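Local coordinates for protein nitrite reductase (Hyphomicrobium denitrificans, PDB 2DV6) that probably reduces nitrite to nitric oxide at bound copper, taking its electrons from a cytochrome c, as a step of denitrification, at residues E206-N211 against E243-F248; G225-G230 against K249-G254; P253-Y258 against Y274-V279; K139-D144 against E172-L177. One frame throughout, in Å; residues are numbered along the deposited sequence.

Contact 1: E206-N211 against E243-F248; sequences ELHLKN and ETVVTF
His208 and Glu243 meet across neighbouring strands, the carboxylate slanting past the imidazole with the two planes 48° apart. The ring gives its ND1-H to Glu243 OE1 at 2.9 Å. That oxygen lies in the ring plane, but the nitrogen stands well above the carboxylate plane, and the bond is bent to 143°. At the other ring nitrogen, NE2 makes a nearly straight bond of 2.7 Å to Glu206 OE1, on the anti side of that carboxylate. Val245 runs alongside the ring and lays its CB over one face, 4.2 Å from the centroid, a CH-pi contact. Gripped in its own plane at both nitrogens, the imidazole can hardly turn and is probably positively charged.

Glu243 reaches this far because its CG is anti to the backbone N (chi1 179°) and the chain stays extended. A leucine in place of His208 would probably leave the Glu206 and Glu243 carboxylates without their common donor.

The two strands form an antiparallel ladder in a sheet of a cupredoxin domain, with Leu207-Val246 and Leu209-Thr244 as its hydrogen-bonded pairs. On the face of these four residues, Leu207 CB rests on Val246 CG1 and Leu209 CB on Thr244 CG2, each at 3.8 Å, and the Leu209 side chain comes close to the copper ligand His219. Back on the polar face, Lys210 NZ makes a long salt bridge of 3.7 Å to Glu243 OE1, and a water bridges the same two atoms. Thr247 OG1 bonds to Gly443 O of the second subunit, whose strand continues the sheet.

Contact 2: G225-G230 against K249-G254; sequences GATGPG and KALIPG
The backbones of Gly225-Thr227 and Lys249-Ile252 pass each other with no direct hydrogen bond, Gly225 O staying 4.4 Å from Lys249 O, and water bridges the two loops. One water sits between both carbonyls, 2.8 Å from Gly225 O. It accepts from Leu251 N and also lies 2.8 Å from Thr227 OG1. A second takes the N-H of Thr227 at 2.7 Å and lies 2.7 Å from Lys249 O, while a third takes the N-H of Ile252 at 3.0 Å and lies beside Gly225 O.

In the cupredoxin sandwich, residues 249-254 carry the chain from one sheet to the other, and 225-230 follow directly on His224, a copper ligand.

Among the side chains, Thr227 and Leu251 cross at about a right angle, Leu251 CD1 touching Thr227 OG1 at 3.6 Å with Thr227 CB just behind. The hydroxyl reaches both the methyl and the first water because it is turned beside its own backbone N (chi1 -60°). Thr227 also packs on Glu369 of the second subunit, and its side chain is about 4 Å from a bound potassium ion.

Contact 3: P253-Y258 against Y274-V279; sequences PGIYVY and YGLLLV
Tyr258 lays its ring flat over Gly275 of the adjacent strand, with Gly275 CA 3.8 Å from the ring centroid in a CH-pi contact. The ring leans this way because CG stands between the backbone N and the carbonyl carbon (chi1 70°). Its edge then points CE2 at Leu276 O, 3.4 Å away. No side chain would fit beneath: a CB on Gly275 would fall into the ring.

On the same face, Tyr256 directs its ring toward the other end of the ladder and meets the partner strand with an edge. Its CE1 touches Val279 CG2 at 4.0 Å. Gly254 again makes room, since a CB there would strike Tyr256 CZ.

The other face is aliphatic. Ile255 sends CG1 anti to its N and bends at chi2 (61°), which brings CD1 against Leu278 CB at 3.8 Å. Leu276 CD2 lies 3.5 Å from Tyr256 O and close to Val257 CB. Phe352 of strand 348-357 covers Ile255, Leu276 and Leu278.

Six backbone hydrogen bonds join the strands as an antiparallel ladder, Tyr256 N to Leu277 O at 2.8 Å among them. Between the two strands the chain carries the copper ligands Cys260, His268 and Met273, the usual cupredoxin arrangement around a type 1 copper.

The phenol oxygens of Tyr256 and Tyr258 are satisfied by carbonyls, Ile252 O and Pro195 O respectively. With its amides paired and these two phenols bonded, this buried ladder probably keeps the two ends of the copper-binding loop in place.

Contact 4: K139-D144 against E172-L177; sequences KSSGAD and EVKGQL
Gln176 lies extended against the turn at Ser140. CB sits 3.3 Å from Ser140 OG, with Ala143 O a little farther off. CG, anti to the backbone N (chi1 -180°), passes the same hydroxyl at 3.3 Å, and CD also stays alongside it. At the tip, NE2 gives a hydrogen bond of 2.7 Å to Ser140 OG, 14° out of the plane of the Gln176 amide. Ser140 OG accepts from Gly142 N as well, at 3.0 Å, so two donors fix its position. With an alanine in place of Gln176, Ser140 OG would probably lose its donor from the strand and a gap would open beside the turn.

The backbones meet in a single bridge between Ala143 and Gly175: Ala143 N bonds Lys174 O at 2.9 Å, and Gln176 N bonds Ala143 O at 2.8 Å. Gly142 comes so close to Gly175 that a CB would clash. Farther out, the extended Lys174 reaches Ser141 OG with NZ at 3.1 Å. The Ser140 to Gly142 bond makes an ST turn, set here in the linker that leads from the first cupredoxin domain into the next and lies against that domain's long strand 163-178.

Along the chain contact 4 comes first and closes before the others open. Contacts 1 and 2 then interleave, and contact 3 starts on Pro253 and Gly254, where contact 2 ends. Contacts 1, 2 and 3 cluster in one cupredoxin domain: the centres of contacts 1 and 2 are about 15 Å apart, those of 2 and 3 about 10 Å. Contact 1 belongs to one sheet and contact 3 to another, and contact 2 lies at the connection between them. All three also touch the second subunit. Contact 4 stands apart, its centre about 27 Å from that of contact 1, yet strand 163-178 neighbours strand 204-211, so the interdomain linker rests on contact 1's sheet.

Contact 1: E206-N211 against E243-F248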
loop_
_atom_site.group_PDB
_atom_site.type_symbol
_atom_site.label_atom_id
_atom_site.label_comp_id
_atom_site.label_asym_id
_atom_site.label_seq_id
_atom_site.Cartn_x
_atom_site.Cartn_y
_atom_site.Cartn_z
ATOM N N GLU A 206 -27.407 36.073 -37.765
ATOM C CA GLU A 206 -26.470 35.521 -38.698
ATOM C C GLU A 206 -25.167 35.388 -37.943
ATOM O O GLU A 206 -24.504 36.372 -37.648
ATOM C CB GLU A 206 -26.316 36.416 -39.924
ATOM C CG GLU A 206 -25.371 35.854 -40.960
ATOM C CD GLU A 206 -25.153 36.824 -42.136
ATOM O OE1 GLU A 206 -24.023 37.339 -42.278
ATOM O OE2 GLU A 206 -26.117 37.071 -42.900
ATOM N N LEU A 207 -24.811 34.156 -37.615
ATOM C CA LEU A 207 -23.636 33.910 -36.793
ATOM C C LEU A 207 -22.410 33.602 -37.641
ATOM O O LEU A 207 -22.430 32.696 -38.464
ATOM C CB LEU A 207 -23.917 32.752 -35.822
ATOM C CG LEU A 207 -22.636 32.511 -35.014
ATOM C CD1 LEU A 207 -22.673 33.267 -33.697
ATOM C CD2 LEU A 207 -22.396 31.081 -34.836
ATOM N N HIS A 208 -21.325 34.341 -37.430
ATOM C CA HIS A 208 -20.039 33.950 -37.994
ATOM C C HIS A 208 -19.128 33.462 -36.890
ATOM O O HIS A 208 -18.671 34.244 -36.039
ATOM C CB HIS A 208 -19.382 35.101 -38.777
ATOM C CG HIS A 208 -20.219 35.585 -39.921
ATOM N ND1 HIS A 208 -19.834 35.443 -41.235
ATOM C CD2 HIS A 208 -21.439 36.166 -39.946
ATOM C CE1 HIS A 208 -20.776 35.932 -42.023
ATOM N NE2 HIS A 208 -21.760 36.381 -41.267
ATOM N N LEU A 209 -18.859 32.167 -36.929
ATOM C CA LEU A 209 -17.980 31.532 -35.959
ATOM C C LEU A 209 -16.627 31.240 -36.565
ATOM O O LEU A 209 -16.530 30.410 -37.488
ATOM C CB LEU A 209 -18.597 30.229 -35.407
ATOM C CG LEU A 209 -17.888 29.633 -34.141
ATOM C CD1 LEU A 209 -18.719 28.522 -33.553
ATOM C CD2 LEU A 209 -16.558 29.047 -34.474
ATOM N N LYS A 210 -15.590 31.890 -36.039
ATOM C CA LYS A 210 -14.206 31.617 -36.456
ATOM C C LYS A 210 -13.437 30.809 -35.401
ATOM O O LYS A 210 -13.487 31.126 -34.208
ATOM C CB LYS A 210 -13.458 32.920 -36.740
ATOM C CG LYS A 210 -14.027 33.736 -37.931
ATOM C CD LYS A 210 -13.028 34.830 -38.385
ATOM C CE LYS A 210 -13.537 35.634 -39.586
ATOM N NZ LYS A 210 -14.707 36.511 -39.208
ATOM N N ASN A 211 -12.757 29.750 -35.819
ATOM C CA ASN A 211 -11.949 28.983 -34.892
ATOM C C ASN A 211 -10.511 29.404 -35.129
ATOM O O ASN A 211 -9.988 29.235 -36.214
ATOM C CB ASN A 211 -12.184 27.479 -35.059
ATOM C CG ASN A 211 -11.508 26.646 -33.990
ATOM O OD1 ASN A 211 -10.926 27.175 -33.017
ATOM N ND2 ASN A 211 -11.575 25.331 -34.145
ATOM N N GLU A 243 -13.962 29.111 -40.729
ATOM C CA GLU A 243 -15.152 29.817 -40.315
ATOM C C GLU A 243 -16.349 28.997 -40.744
ATOM O O GLU A 243 -16.311 28.255 -41.722
ATOM C CB GLU A 243 -15.241 31.232 -40.967
ATOM C CG GLU A 243 -16.514 32.058 -40.583
ATOM C CD GLU A 243 -16.716 33.315 -41.454
ATOM O OE1 GLU A 243 -17.137 34.355 -40.904
ATOM O OE2 GLU A 243 -16.453 33.268 -42.689
ATOM N N THR A 244 -17.431 29.180 -40.020
ATOM C CA THR A 244 -18.630 28.473 -40.247
ATOM C C THR A 244 -19.663 29.597 -40.107
ATOM O O THR A 244 -19.472 30.531 -39.322
ATOM C CB THR A 244 -18.654 27.378 -39.154
ATOM O OG1 THR A 244 -18.700 26.037 -39.715
ATOM C CG2 THR A 244 -19.582 27.656 -38.042
ATOM N N VAL A 245 -20.706 29.568 -40.916
ATOM C CA VAL A 245 -21.765 30.550 -40.775
ATOM C C VAL A 245 -23.121 29.900 -40.800
ATOM O O VAL A 245 -23.348 28.913 -41.503
ATOM C CB VAL A 245 -21.584 31.888 -41.666
ATOM C CG1 VAL A 245 -20.372 31.850 -42.583
ATOM C CG2 VAL A 245 -22.884 32.390 -42.325
ATOM N N VAL A 246 -23.995 30.405 -39.937
ATOM C CA VAL A 246 -25.291 29.792 -39.754
ATOM C C VAL A 246 -26.276 30.929 -39.504
ATOM O O VAL A 246 -25.936 31.880 -38.810
ATOM C CB VAL A 246 -25.296 28.735 -38.576
ATOM C CG1 VAL A 246 -25.027 29.396 -37.197
ATOM C CG2 VAL A 246 -26.607 28.046 -38.522
ATOM N N THR A 247 -27.464 30.846 -40.099
ATOM C CA THR A 247 -28.505 31.837 -39.836
ATOM C C THR A 247 -29.635 31.137 -39.112
ATOM O O THR A 247 -29.993 30.025 -39.480
ATOM C CB THR A 247 -29.023 32.463 -41.176
ATOM O OG1 THR A 247 -27.934 33.123 -41.817
ATOM C CG2 THR A 247 -30.159 33.471 -40.950
ATOM N N PHE A 248 -30.203 31.762 -38.094
ATOM C CA PHE A 248 -31.310 31.125 -37.394
ATOM C C PHE A 248 -32.283 32.158 -36.895
ATOM O O PHE A 248 -31.894 33.285 -36.619
ATOM C CB PHE A 248 -30.835 30.173 -36.252
ATOM C CG PHE A 248 -30.109 30.856 -35.117
ATOM C CD1 PHE A 248 -30.818 31.433 -34.060
ATOM C CD2 PHE A 248 -28.728 30.888 -35.085
ATOM C CE1 PHE A 248 -30.146 32.062 -32.995
ATOM C CE2 PHE A 248 -28.043 31.505 -34.016
ATOM C CZ PHE A 248 -28.760 32.113 -32.993
HETATM O O HOH W 1 -18.036 35.302 -43.865
HETATM O O HOH W 2 -16.284 36.716 -41.419
#

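Contact 2: G225-G230 against K249-G254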
loop_
_atom_site.group_PDB
_atom_site.type_symbol
_atom_site.label_atom_id
_atom_site.label_comp_id
_atom_site.label_asym_id
_atom_site.label_seq_id
_atom_site.Cartn_x
_atom_site.Cartn_y
_atom_site.Cartn_z
ATOM N N GLY A 225 -31.552 29.293 -27.150
ATOM C CA GLY A 225 -32.591 30.093 -27.810
ATOM C C GLY A 225 -32.766 29.871 -29.317
ATOM O O GLY A 225 -33.604 30.525 -29.947
ATOM N N ALA A 226 -31.965 28.968 -29.884
ATOM C CA ALA A 226 -32.085 28.582 -31.277
ATOM C C ALA A 226 -32.977 27.343 -31.434
ATOM O O ALA A 226 -32.996 26.441 -30.561
ATOM C CB ALA A 226 -30.689 28.349 -31.899
ATOM N N THR A 227 -33.726 27.302 -32.532
ATOM C CA THR A 227 -34.617 26.165 -32.830
ATOM C C THR A 227 -34.073 25.409 -34.034
ATOM O O THR A 227 -33.976 25.971 -35.125
ATOM C CB THR A 227 -36.050 26.645 -33.143
ATOM O OG1 THR A 227 -36.569 27.342 -32.019
ATOM C CG2 THR A 227 -36.965 25.492 -33.451
ATOM N N GLY A 228 -33.702 24.148 -33.852
ATOM C CA GLY A 228 -33.078 23.408 -34.950
ATOM C C GLY A 228 -31.898 22.575 -34.494
ATOM O O GLY A 228 -31.456 22.733 -33.370
ATOM N N PRO A 229 -31.346 21.717 -35.399
ATOM C CA PRO A 229 -30.352 20.675 -35.072
ATOM C C PRO A 229 -29.167 21.176 -34.261
ATOM O O PRO A 229 -28.448 22.105 -34.677
ATOM C CB PRO A 229 -29.890 20.175 -36.453
ATOM C CG PRO A 229 -31.057 20.475 -37.376
ATOM C CD PRO A 229 -31.677 21.737 -36.847
ATOM N N GLY A 230 -28.968 20.538 -33.097
ATOM C CA GLY A 230 -27.901 20.905 -32.167
ATOM C C GLY A 230 -27.966 22.332 -31.624
ATOM O O GLY A 230 -26.973 22.853 -31.125
ATOM N N LYS A 249 -33.551 31.786 -36.821
ATOM C CA LYS A 249 -34.569 32.657 -36.228
ATOM C C LYS A 249 -34.668 32.498 -34.702
ATOM O O LYS A 249 -34.575 31.376 -34.167
ATOM C CB LYS A 249 -35.950 32.423 -36.874
ATOM C CG LYS A 249 -36.061 32.991 -38.301
ATOM C CD LYS A 249 -37.519 33.066 -38.784
ATOM C CE LYS A 249 -38.192 34.452 -38.451
ATOM N NZ LYS A 249 -38.044 35.518 -39.557
ATOM N N ALA A 250 -34.866 33.623 -34.030
ATOM C CA ALA A 250 -35.130 33.673 -32.598
ATOM C C ALA A 250 -36.623 33.751 -32.383
ATOM O O ALA A 250 -37.208 34.824 -32.433
ATOM C CB ALA A 250 -34.450 34.881 -31.962
ATOM N N LEU A 251 -37.226 32.605 -32.110
ATOM C CA LEU A 251 -38.681 32.480 -32.087
ATOM C C LEU A 251 -39.346 32.717 -30.750
ATOM O O LEU A 251 -40.536 32.916 -30.709
ATOM C CB LEU A 251 -39.103 31.091 -32.602
ATOM C CG LEU A 251 -38.542 30.689 -33.977
ATOM C CD1 LEU A 251 -38.756 29.172 -34.208
ATOM C CD2 LEU A 251 -39.189 31.547 -35.116
ATOM N N ILE A 252 -38.593 32.626 -29.654
ATOM C CA ILE A 252 -39.177 32.640 -28.304
ATOM C C ILE A 252 -38.334 33.481 -27.350
ATOM O O ILE A 252 -37.129 33.221 -27.184
ATOM C CB ILE A 252 -39.338 31.192 -27.752
ATOM C CG1 ILE A 252 -40.192 30.345 -28.725
ATOM C CG2 ILE A 252 -39.937 31.186 -26.334
ATOM C CD1 ILE A 252 -40.276 28.856 -28.347
ATOM N N PRO A 253 -38.968 34.473 -26.686
ATOM C CA PRO A 253 -38.192 35.295 -25.762
ATOM C C PRO A 253 -37.727 34.433 -24.596
ATOM O O PRO A 253 -38.383 33.446 -24.272
ATOM C CB PRO A 253 -39.194 36.355 -25.271
ATOM C CG PRO A 253 -40.402 36.205 -26.087
ATOM C CD PRO A 253 -40.402 34.828 -26.678
ATOM N N GLY A 254 -36.609 34.802 -23.973
ATOM C CA GLY A 254 -36.087 34.077 -22.818
ATOM C C GLY A 254 -34.644 34.481 -22.627
ATOM O O GLY A 254 -34.085 35.219 -23.431
HETATM O O HOH W 3 -35.600 32.280 -29.340
HETATM O O HOH W 4 -35.623 29.965 -31.842
HETATM O O HOH W 5 -33.730 28.873 -34.739
#

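Contact 3: P253-Y258 against Y274-V279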
loop_
_atom_site.group_PDB
_atom_site.type_symbol
_atom_site.label_atom_id
_atom_site.label_comp_id
_atom_site.label_asym_id
_atom_site.label_seq_id
_atom_site.Cartn_x
_atom_site.Cartn_y
_atom_site.Cartn_z
ATOM N N PRO A 253 -38.968 34.473 -26.686
ATOM C CA PRO A 253 -38.192 35.295 -25.762
ATOM C C PRO A 253 -37.727 34.433 -24.596
ATOM O O PRO A 253 -38.383 33.446 -24.272
ATOM C CB PRO A 253 -39.194 36.355 -25.271
ATOM C CG PRO A 253 -40.402 36.205 -26.087
ATOM C CD PRO A 253 -40.402 34.828 -26.678
ATOM N N GLY A 254 -36.609 34.802 -23.973
ATOM C CA GLY A 254 -36.087 34.077 -22.818
ATOM C C GLY A 254 -34.644 34.481 -22.627
ATOM O O GLY A 254 -34.085 35.219 -23.431
ATOM N N ILE A 255 -34.053 34.018 -21.536
ATOM C CA ILE A 255 -32.651 34.202 -21.266
ATOM C C ILE A 255 -31.952 32.821 -21.372
ATOM O O ILE A 255 -32.181 31.936 -20.536
ATOM C CB ILE A 255 -32.435 34.869 -19.858
ATOM C CG1 ILE A 255 -30.959 35.073 -19.572
ATOM C CG2 ILE A 255 -33.112 34.061 -18.723
ATOM C CD1 ILE A 255 -30.215 36.018 -20.589
ATOM N N TYR A 256 -31.134 32.636 -22.404
ATOM C CA TYR A 256 -30.693 31.304 -22.801
ATOM C C TYR A 256 -29.213 31.096 -22.599
ATOM O O TYR A 256 -28.419 31.967 -22.900
ATOM C CB TYR A 256 -31.018 31.071 -24.286
ATOM C CG TYR A 256 -32.512 31.074 -24.582
ATOM C CD1 TYR A 256 -33.133 32.187 -25.162
ATOM C CD2 TYR A 256 -33.305 29.962 -24.275
ATOM C CE1 TYR A 256 -34.484 32.181 -25.444
ATOM C CE2 TYR A 256 -34.661 29.955 -24.526
ATOM C CZ TYR A 256 -35.247 31.065 -25.119
ATOM O OH TYR A 256 -36.607 31.047 -25.381
ATOM N N VAL A 257 -28.808 29.920 -22.136
ATOM C CA VAL A 257 -27.374 29.631 -22.219
ATOM C C VAL A 257 -26.981 29.185 -23.609
ATOM O O VAL A 257 -27.800 28.622 -24.356
ATOM C CB VAL A 257 -26.759 28.795 -21.009
ATOM C CG1 VAL A 257 -27.783 28.384 -19.991
ATOM C CG2 VAL A 257 -25.717 27.723 -21.429
ATOM N N TYR A 258 -25.740 29.487 -23.976
ATOM C CA TYR A 258 -25.176 28.847 -25.148
ATOM C C TYR A 258 -23.806 28.314 -24.759
ATOM O O TYR A 258 -23.216 28.811 -23.805
ATOM C CB TYR A 258 -25.084 29.833 -26.321
ATOM C CG TYR A 258 -24.057 30.925 -26.187
ATOM C CD1 TYR A 258 -22.733 30.695 -26.521
ATOM C CD2 TYR A 258 -24.420 32.211 -25.764
ATOM C CE1 TYR A 258 -21.756 31.730 -26.418
ATOM C CE2 TYR A 258 -23.471 33.236 -25.677
ATOM C CZ TYR A 258 -22.133 32.986 -26.011
ATOM O OH TYR A 258 -21.150 33.976 -25.913
ATOM N N TYR A 274 -18.967 28.800 -22.516
ATOM C CA TYR A 274 -20.356 29.034 -22.205
ATOM C C TYR A 274 -20.671 30.524 -22.163
ATOM O O TYR A 274 -19.782 31.341 -21.885
ATOM C CB TYR A 274 -20.776 28.370 -20.880
ATOM C CG TYR A 274 -19.829 28.511 -19.697
ATOM C CD1 TYR A 274 -19.943 29.586 -18.801
ATOM C CD2 TYR A 274 -18.870 27.538 -19.438
ATOM C CE1 TYR A 274 -19.112 29.696 -17.693
ATOM C CE2 TYR A 274 -18.005 27.646 -18.335
ATOM C CZ TYR A 274 -18.145 28.717 -17.465
ATOM O OH TYR A 274 -17.289 28.825 -16.389
ATOM N N GLY A 275 -21.934 30.891 -22.400
ATOM C CA GLY A 275 -22.299 32.305 -22.400
ATOM C C GLY A 275 -23.802 32.463 -22.307
ATOM O O GLY A 275 -24.533 31.487 -22.183
ATOM N N LEU A 276 -24.276 33.691 -22.328
ATOM C CA LEU A 276 -25.732 33.933 -22.342
ATOM C C LEU A 276 -26.182 34.686 -23.609
ATOM O O LEU A 276 -25.449 35.552 -24.135
ATOM C CB LEU A 276 -26.159 34.761 -21.119
ATOM C CG LEU A 276 -26.129 34.040 -19.762
ATOM C CD1 LEU A 276 -26.529 34.998 -18.672
ATOM C CD2 LEU A 276 -27.056 32.841 -19.756
ATOM N N LEU A 277 -27.406 34.360 -24.028
ATOM C CA LEU A 277 -28.072 34.945 -25.150
ATOM C C LEU A 277 -29.436 35.368 -24.639
ATOM O O LEU A 277 -30.262 34.500 -24.270
ATOM C CB LEU A 277 -28.273 33.901 -26.243
ATOM C CG LEU A 277 -28.877 34.141 -27.661
ATOM C CD1 LEU A 277 -30.079 33.289 -27.999
ATOM C CD2 LEU A 277 -29.025 35.583 -28.167
ATOM N N LEU A 278 -29.684 36.678 -24.627
ATOM C CA LEU A 278 -30.972 37.174 -24.237
ATOM C C LEU A 278 -31.799 37.409 -25.510
ATOM O O LEU A 278 -31.359 38.137 -26.404
ATOM C CB LEU A 278 -30.852 38.484 -23.423
ATOM C CG LEU A 278 -32.197 39.213 -23.122
ATOM C CD1 LEU A 278 -33.191 38.382 -22.302
ATOM C CD2 LEU A 278 -32.023 40.586 -22.437
ATOM N N VAL A 279 -32.988 36.800 -25.565
ATOM C CA VAL A 279 -33.995 37.137 -26.577
ATOM C C VAL A 279 -35.118 37.928 -25.890
ATOM O O VAL A 279 -35.973 37.359 -25.210
ATOM C CB VAL A 279 -34.549 35.895 -27.324
ATOM C CG1 VAL A 279 -35.570 36.311 -28.411
ATOM C CG2 VAL A 279 -33.380 35.065 -27.925
#

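Contact 4: K139-D144 against E172-L177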
loop_
_atom_site.group_PDB
_atom_site.type_symbol
_atom_site.label_atom_id
_atom_site.label_comp_id
_atom_site.label_asym_id
_atom_site.label_seq_id
_atom_site.Cartn_x
_atom_site.Cartn_y
_atom_site.Cartn_z
ATOM N N LYS A 139 -1.558 37.704 -9.324
ATOM C CA LYS A 139 -0.754 37.721 -10.552
ATOM C C LYS A 139 -0.380 36.313 -10.911
ATOM O O LYS A 139 -0.407 35.425 -10.062
ATOM C CB LYS A 139 0.535 38.540 -10.382
ATOM C CG LYS A 139 1.464 37.961 -9.291
ATOM C CD LYS A 139 2.873 38.603 -9.338
ATOM C CE LYS A 139 3.795 38.038 -8.251
ATOM N NZ LYS A 139 3.490 36.597 -7.862
ATOM N N SER A 140 -0.001 36.120 -12.161
ATOM C CA SER A 140 0.359 34.810 -12.670
ATOM C C SER A 140 0.946 35.016 -14.053
ATOM O O SER A 140 0.919 36.107 -14.575
ATOM C CB SER A 140 -0.894 33.918 -12.769
ATOM O OG SER A 140 -1.695 34.332 -13.855
ATOM N N SER A 141 1.443 33.954 -14.658
ATOM C CA SER A 141 1.844 34.035 -16.035
ATOM C C SER A 141 0.718 33.836 -17.025
ATOM O O SER A 141 0.995 33.689 -18.210
ATOM C CB SER A 141 2.927 32.996 -16.323
ATOM O OG SER A 141 2.407 31.724 -16.025
ATOM N N GLY A 142 -0.537 33.831 -16.582
ATOM C CA GLY A 142 -1.654 33.565 -17.491
ATOM C C GLY A 142 -2.365 34.828 -17.924
ATOM O O GLY A 142 -2.246 35.856 -17.272
ATOM N N ALA A 143 -3.114 34.765 -19.024
ATOM C CA ALA A 143 -3.907 35.926 -19.463
ATOM C C ALA A 143 -5.127 36.091 -18.560
ATOM O O ALA A 143 -5.584 35.128 -17.954
ATOM C CB ALA A 143 -4.335 35.769 -20.879
ATOM N N ASP A 144 -5.633 37.316 -18.459
ATOM C CA ASP A 144 -6.896 37.570 -17.777
ATOM C C ASP A 144 -8.028 37.101 -18.683
ATOM O O ASP A 144 -8.217 37.631 -19.769
ATOM C CB ASP A 144 -7.039 39.048 -17.441
ATOM C CG ASP A 144 -8.381 39.384 -16.801
ATOM O OD1 ASP A 144 -9.095 38.490 -16.264
ATOM O OD2 ASP A 144 -8.717 40.584 -16.805
ATOM N N GLU A 172 -8.240 29.020 -27.578
ATOM C CA GLU A 172 -7.596 28.293 -26.492
ATOM C C GLU A 172 -6.410 29.115 -25.970
ATOM O O GLU A 172 -5.520 29.489 -26.722
ATOM C CB GLU A 172 -7.164 26.891 -26.963
ATOM C CG GLU A 172 -8.326 26.131 -27.690
ATOM C CD GLU A 172 -7.866 24.906 -28.472
ATOM O OE1 GLU A 172 -8.709 24.279 -29.123
ATOM O OE2 GLU A 172 -6.671 24.541 -28.428
ATOM N N VAL A 173 -6.413 29.414 -24.671
ATOM C CA VAL A 173 -5.473 30.362 -24.133
ATOM C C VAL A 173 -5.066 29.953 -22.711
ATOM O O VAL A 173 -5.903 29.512 -21.916
ATOM C CB VAL A 173 -6.099 31.799 -24.140
ATOM C CG1 VAL A 173 -7.411 31.849 -23.379
ATOM C CG2 VAL A 173 -5.130 32.826 -23.601
ATOM N N LYS A 174 -3.788 30.096 -22.396
ATOM C CA LYS A 174 -3.336 29.946 -21.014
ATOM C C LYS A 174 -3.859 31.113 -20.192
ATOM O O LYS A 174 -3.447 32.253 -20.412
ATOM C CB LYS A 174 -1.809 29.891 -20.949
ATOM C CG LYS A 174 -1.251 29.799 -19.513
ATOM C CD LYS A 174 0.238 30.071 -19.585
ATOM C CE LYS A 174 0.906 29.836 -18.266
ATOM N NZ LYS A 174 2.382 29.847 -18.497
ATOM N N GLY A 175 -4.760 30.823 -19.255
ATOM C CA GLY A 175 -5.407 31.848 -18.466
ATOM C C GLY A 175 -5.057 31.799 -16.988
ATOM O O GLY A 175 -4.640 30.739 -16.454
ATOM N N GLN A 176 -5.259 32.935 -16.309
ATOM C CA GLN A 176 -5.123 32.988 -14.863
ATOM C C GLN A 176 -6.345 32.345 -14.186
ATOM O O GLN A 176 -7.500 32.806 -14.375
ATOM C CB GLN A 176 -4.995 34.426 -14.358
ATOM C CG GLN A 176 -4.845 34.505 -12.824
ATOM C CD GLN A 176 -4.419 35.886 -12.366
ATOM O OE1 GLN A 176 -5.155 36.562 -11.631
ATOM N NE2 GLN A 176 -3.243 36.328 -12.825
ATOM N N LEU A 177 -6.072 31.340 -13.356
ATOM C CA LEU A 177 -7.124 30.638 -12.631
ATOM C C LEU A 177 -7.191 31.144 -11.161
ATOM O O LEU A 177 -8.247 31.169 -10.535
ATOM C CB LEU A 177 -6.845 29.118 -12.669
ATOM C CG LEU A 177 -7.686 28.183 -11.744
ATOM C CD1 LEU A 177 -9.192 28.407 -11.987
ATOM C CD2 LEU A 177 -7.331 26.733 -12.024
HETATM O O HOH W 6 -8.241 35.239 -15.499
#